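Local coordinates for Aln2 (Streptomyces sp. CM020, PDB 6P7L), which is a noncanonical member of the NTF2-like superfamily with a SnoaL-like domain, and probably takes part in biosynthesis of the polyketide antibiotic alnumycin, at residues P34-Y37 and V38-Q42; T62-A65 and G66-F69. All coordinates share one frame; numbering follows the deposited sequence.

Contact 1: residues P34-Y37 and V38-Q42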
loop_
_atom_site.group_PDB
_atom_site.type_symbol
_atom_site.label_atom_id
_atom_site.label_comp_id
_atom_site.label_asym_id
_atom_site.label_seq_id
_atom_site.Cartn_x
_atom_site.Cartn_y
_atom_site.Cartn_z
ATOM N N PRO A 34 -9.088 13.389 9.606
ATOM C CA PRO A 34 -8.482 13.277 8.274
ATOM C C PRO A 34 -7.191 14.068 8.152
ATOM O O PRO A 34 -6.236 13.602 7.511
ATOM C CB PRO A 34 -9.593 13.798 7.334
ATOM C CG PRO A 34 -10.891 13.495 8.118
ATOM C CD PRO A 34 -10.509 13.815 9.545
ATOM N N GLU A 35 -7.121 15.230 8.805
ATOM C CA GLU A 35 -5.903 16.032 8.755
ATOM C C GLU A 35 -4.724 15.258 9.327
ATOM O O GLU A 35 -3.625 15.243 8.743
ATOM C CB GLU A 35 -6.107 17.331 9.529
ATOM C CG GLU A 35 -7.083 18.302 8.929
ATOM C CD GLU A 35 -8.568 18.077 9.312
ATOM O OE1 GLU A 35 -8.944 17.105 10.012
ATOM O OE2 GLU A 35 -9.383 18.887 8.863
ATOM N N LEU A 36 -4.940 14.602 10.471
ATOM C CA LEU A 36 -3.880 13.810 11.092
ATOM C C LEU A 36 -3.496 12.636 10.214
ATOM O O LEU A 36 -2.308 12.353 10.017
ATOM C CB LEU A 36 -4.297 13.298 12.479
ATOM C CG LEU A 36 -3.219 12.423 13.128
ATOM C CD1 LEU A 36 -1.991 13.323 13.361
ATOM C CD2 LEU A 36 -3.673 11.823 14.409
ATOM N N TYR A 37 -4.496 11.926 9.675
ATOM C CA TYR A 37 -4.199 10.784 8.811
ATOM C C TYR A 37 -3.341 11.196 7.614
ATOM O O TYR A 37 -2.305 10.567 7.315
ATOM C CB TYR A 37 -5.495 10.141 8.347
ATOM C CG TYR A 37 -5.240 8.896 7.589
ATOM C CD1 TYR A 37 -5.039 7.691 8.266
ATOM C CD2 TYR A 37 -5.138 8.905 6.211
ATOM C CE1 TYR A 37 -4.791 6.537 7.584
ATOM C CE2 TYR A 37 -4.869 7.732 5.513
ATOM C CZ TYR A 37 -4.705 6.561 6.224
ATOM O OH TYR A 37 -4.421 5.372 5.577
ATOM N N VAL A 38 -3.739 12.273 6.937
ATOM C CA VAL A 38 -2.966 12.751 5.802
ATOM C C VAL A 38 -1.558 13.123 6.251
ATOM O O VAL A 38 -0.575 12.790 5.581
ATOM C CB VAL A 38 -3.686 13.926 5.130
ATOM C CG1 VAL A 38 -2.807 14.626 4.103
ATOM C CG2 VAL A 38 -4.970 13.433 4.455
ATOM N N GLU A 39 -1.443 13.809 7.394
ATOM C CA GLU A 39 -0.140 14.227 7.908
ATOM C C GLU A 39 0.770 13.027 8.156
ATOM O O GLU A 39 1.978 13.077 7.863
ATOM C CB GLU A 39 -0.325 15.016 9.192
ATOM C CG GLU A 39 0.949 15.679 9.659
ATOM C CD GLU A 39 0.786 16.469 10.920
ATOM O OE1 GLU A 39 -0.254 16.324 11.627
ATOM O OE2 GLU A 39 1.716 17.262 11.189
ATOM N N VAL A 40 0.204 11.950 8.713
ATOM C CA VAL A 40 0.949 10.722 8.963
ATOM C C VAL A 40 1.405 10.080 7.654
ATOM O O VAL A 40 2.563 9.661 7.530
ATOM C CB VAL A 40 0.103 9.751 9.813
ATOM C CG1 VAL A 40 0.741 8.362 9.878
ATOM C CG2 VAL A 40 -0.093 10.294 11.220
ATOM N N THR A 41 0.527 10.004 6.650
ATOM C CA THR A 41 0.959 9.383 5.395
ATOM C C THR A 41 2.116 10.150 4.778
ATOM O O THR A 41 3.016 9.553 4.167
ATOM C CB THR A 41 -0.158 9.282 4.351
ATOM O OG1 THR A 41 -0.483 10.573 3.793
ATOM C CG2 THR A 41 -1.416 8.612 4.916
ATOM N N GLN A 42 2.092 11.471 4.899
ATOM C CA GLN A 42 3.132 12.299 4.283
ATOM C C GLN A 42 4.431 12.197 5.071
ATOM O O GLN A 42 5.519 12.197 4.488
ATOM C CB GLN A 42 2.664 13.755 4.174
ATOM C CG GLN A 42 1.429 13.905 3.288
ATOM C CD GLN A 42 1.661 13.310 1.917
ATOM O OE1 GLN A 42 2.400 13.866 1.099
ATOM N NE2 GLN A 42 1.129 12.102 1.712
#

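Contact 2: residues T62-A65 and G66-F69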
loop_
_atom_site.group_PDB
_atom_site.type_symbol
_atom_site.label_atom_id
_atom_site.label_comp_id
_atom_site.label_asym_id
_atom_site.label_seq_id
_atom_site.Cartn_x
_atom_site.Cartn_y
_atom_site.Cartn_z
ATOM N N THR A 62 14.461 12.893 11.398
ATOM C CA THR A 62 13.038 12.842 11.677
ATOM C C THR A 62 12.747 12.309 13.075
ATOM O O THR A 62 11.594 12.399 13.527
ATOM C CB THR A 62 12.265 11.970 10.670
ATOM O OG1 THR A 62 12.602 10.580 10.825
ATOM C CG2 THR A 62 12.472 12.434 9.228
ATOM N N PHE A 63 13.770 11.790 13.776
ATOM C CA PHE A 63 13.602 11.279 15.131
ATOM C C PHE A 63 13.942 12.362 16.153
ATOM O O PHE A 63 14.801 13.214 15.923
ATOM C CB PHE A 63 14.502 10.046 15.376
ATOM C CG PHE A 63 14.017 8.807 14.695
ATOM C CD1 PHE A 63 14.229 8.622 13.333
ATOM C CD2 PHE A 63 13.358 7.822 15.403
ATOM C CE1 PHE A 63 13.751 7.506 12.699
ATOM C CE2 PHE A 63 12.882 6.687 14.753
ATOM C CZ PHE A 63 13.072 6.561 13.409
ATOM N N VAL A 64 13.233 12.345 17.287
ATOM C CA VAL A 64 13.517 13.292 18.363
ATOM C C VAL A 64 14.698 12.832 19.208
ATOM O O VAL A 64 15.113 11.675 19.189
ATOM C CB VAL A 64 12.278 13.534 19.242
ATOM C CG1 VAL A 64 11.138 14.041 18.396
ATOM C CG2 VAL A 64 11.919 12.280 20.026
ATOM N N ALA A 65 15.238 13.769 19.986
ATOM C CA ALA A 65 16.283 13.423 20.938
ATOM C C ALA A 65 15.784 12.316 21.868
ATOM O O ALA A 65 14.631 12.322 22.304
ATOM C CB ALA A 65 16.696 14.637 21.759
ATOM N N GLY A 66 16.646 11.354 22.155
ATOM C CA GLY A 66 16.244 10.239 23.002
ATOM C C GLY A 66 15.249 9.261 22.406
ATOM O O GLY A 66 14.782 8.376 23.132
ATOM N N ALA A 67 14.952 9.351 21.106
ATOM C CA ALA A 67 14.049 8.387 20.470
ATOM C C ALA A 67 14.589 6.968 20.632
ATOM O O ALA A 67 15.796 6.738 20.670
ATOM C CB ALA A 67 13.875 8.698 18.990
ATOM N N GLU A 68 13.687 6.014 20.795
ATOM C CA GLU A 68 14.065 4.617 20.976
ATOM C C GLU A 68 13.691 3.843 19.724
ATOM O O GLU A 68 12.542 3.909 19.272
ATOM C CB GLU A 68 13.371 4.001 22.186
ATOM C CG GLU A 68 14.207 3.961 23.448
ATOM C CD GLU A 68 13.371 3.683 24.686
ATOM O OE1 GLU A 68 13.579 4.366 25.710
ATOM O OE2 GLU A 68 12.507 2.781 24.631
ATOM N N PHE A 69 14.666 3.129 19.158
ATOM C CA PHE A 69 14.476 2.328 17.957
ATOM C C PHE A 69 14.802 0.893 18.331
ATOM O O PHE A 69 15.981 0.554 18.496
ATOM C CB PHE A 69 15.375 2.824 16.821
ATOM C CG PHE A 69 14.989 2.317 15.469
ATOM C CD1 PHE A 69 14.990 0.966 15.191
ATOM C CD2 PHE A 69 14.639 3.200 14.452
ATOM C CE1 PHE A 69 14.631 0.498 13.934
ATOM C CE2 PHE A 69 14.297 2.720 13.207
ATOM C CZ PHE A 69 14.281 1.389 12.948
#

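Contact 1: residues P34-Y37 and V38-Q42
Tyr37 and Thr41 meet one turn apart at the start of helix 34-52, where four consecutive i to i+4 backbone bonds run, from Val38 N to Pro34 O (2.9 Å) through to Thr41 N to Tyr37 O (3.0 Å). The side chains of Tyr37 and Thr41 cross at about a right angle. Thr41 CG2 approaches the ring obliquely and comes nearest to Tyr37 CE2, at 3.6 Å. The Thr41 hydroxyl lies between its own backbone N and carbonyl carbon (chi1 72°), from where OG1 donates to Val38 O at 2.8 Å. Val38 O also accepts from Gln42 N, so two donors grip this carbonyl. Thr41 OG1 in turn accepts from Gln42 NE2 at 3.0 Å; the bond is nearly straight (170°), and Thr41 OG1 lies in the plane of the Gln42 amide. The same NE2 also bonds Met106 O of a second subunit, and Gln42 OE1 accepts from Val108 N there. On another side of the helix, Leu36 CD1 packs obliquely on Val40 CG2 at 4.2 Å, and both side chains reach strand 98-110. Glu39 stretches out to form a salt bridge with Arg147. The arrangement is that of the regular first two turns of an alpha helix, here the long N-terminal helix of the NTF2-like fold, which packs on the curved sheet and also meets neighbouring subunits.

Contact 2: residues T62-A65 and G66-F69
Phe63 reaches over the inside of a tight corner to Ala67 and Phe69. The corner is a type II beta turn from Val64 to Ala67, closed by Ala67 N donating to Val64 O at 3.0 Å. The bond is bent, with an N-H...O angle of 150°, and the donor sits above the carbonyl plane. Gly66 is the third residue of the turn and has positive phi, the usual conformation there in type II. Phe63 CB starts beside the methyl of Ala67, 3.9 Å from Ala67 CB. Its CG is anti to the carbonyl carbon (chi1 -74°), which carries the ring along the second arm of the corner. Phe63 CD2 then meets Ala67 CB at 3.7 Å. The methyl lies at the edge of the ring, in its plane. Further out, Phe63 CE2 is 3.9 Å from Phe69 CD2. At the tip, Phe63 CZ touches Phe69 CD2, also at 3.9 Å, and Phe69 CE2 is slightly farther off. The two rings are oblique, with planes at 41° and centroids 5.9 Å apart. Phe63 CZ comes to the edge of the Phe69 ring. From the same arm as Phe63, Val64 CG2 packs more loosely on Ala67 CB. Ile83 of helix 80-90 touches Phe63, Ala67 and Phe69 alike, and Phe59 meets the Phe63 ring edge-to-face. Strand 151-161 bonds to the backbone on both arms, through Ser154 before the turn and through Arg155 and Arg157 after it.

Both contacts are local and partly buried, but they hold different elements. Contact 1 lies within one helix, while contact 2 joins two short strands through a turn. Their centres are 20 Å apart and they do not touch. Contact 1 depends on repeated backbone bonds and a short chain of hydrogen bonds from Gln42 through Thr41 to a backbone carbonyl, and it faces other subunits as well as the sheet. Contact 2 has a single backbone bond across the turn and is otherwise apolar, with Phe63 and Ala67 buried, Phe69 partly exposed, and Ala65 and Gly66 exposed at the corner. No other chain of the assembly touches it. Strand 151-161 packs against side chains from both contacts, and helix 34-52 also reaches Thr62 and Phe63.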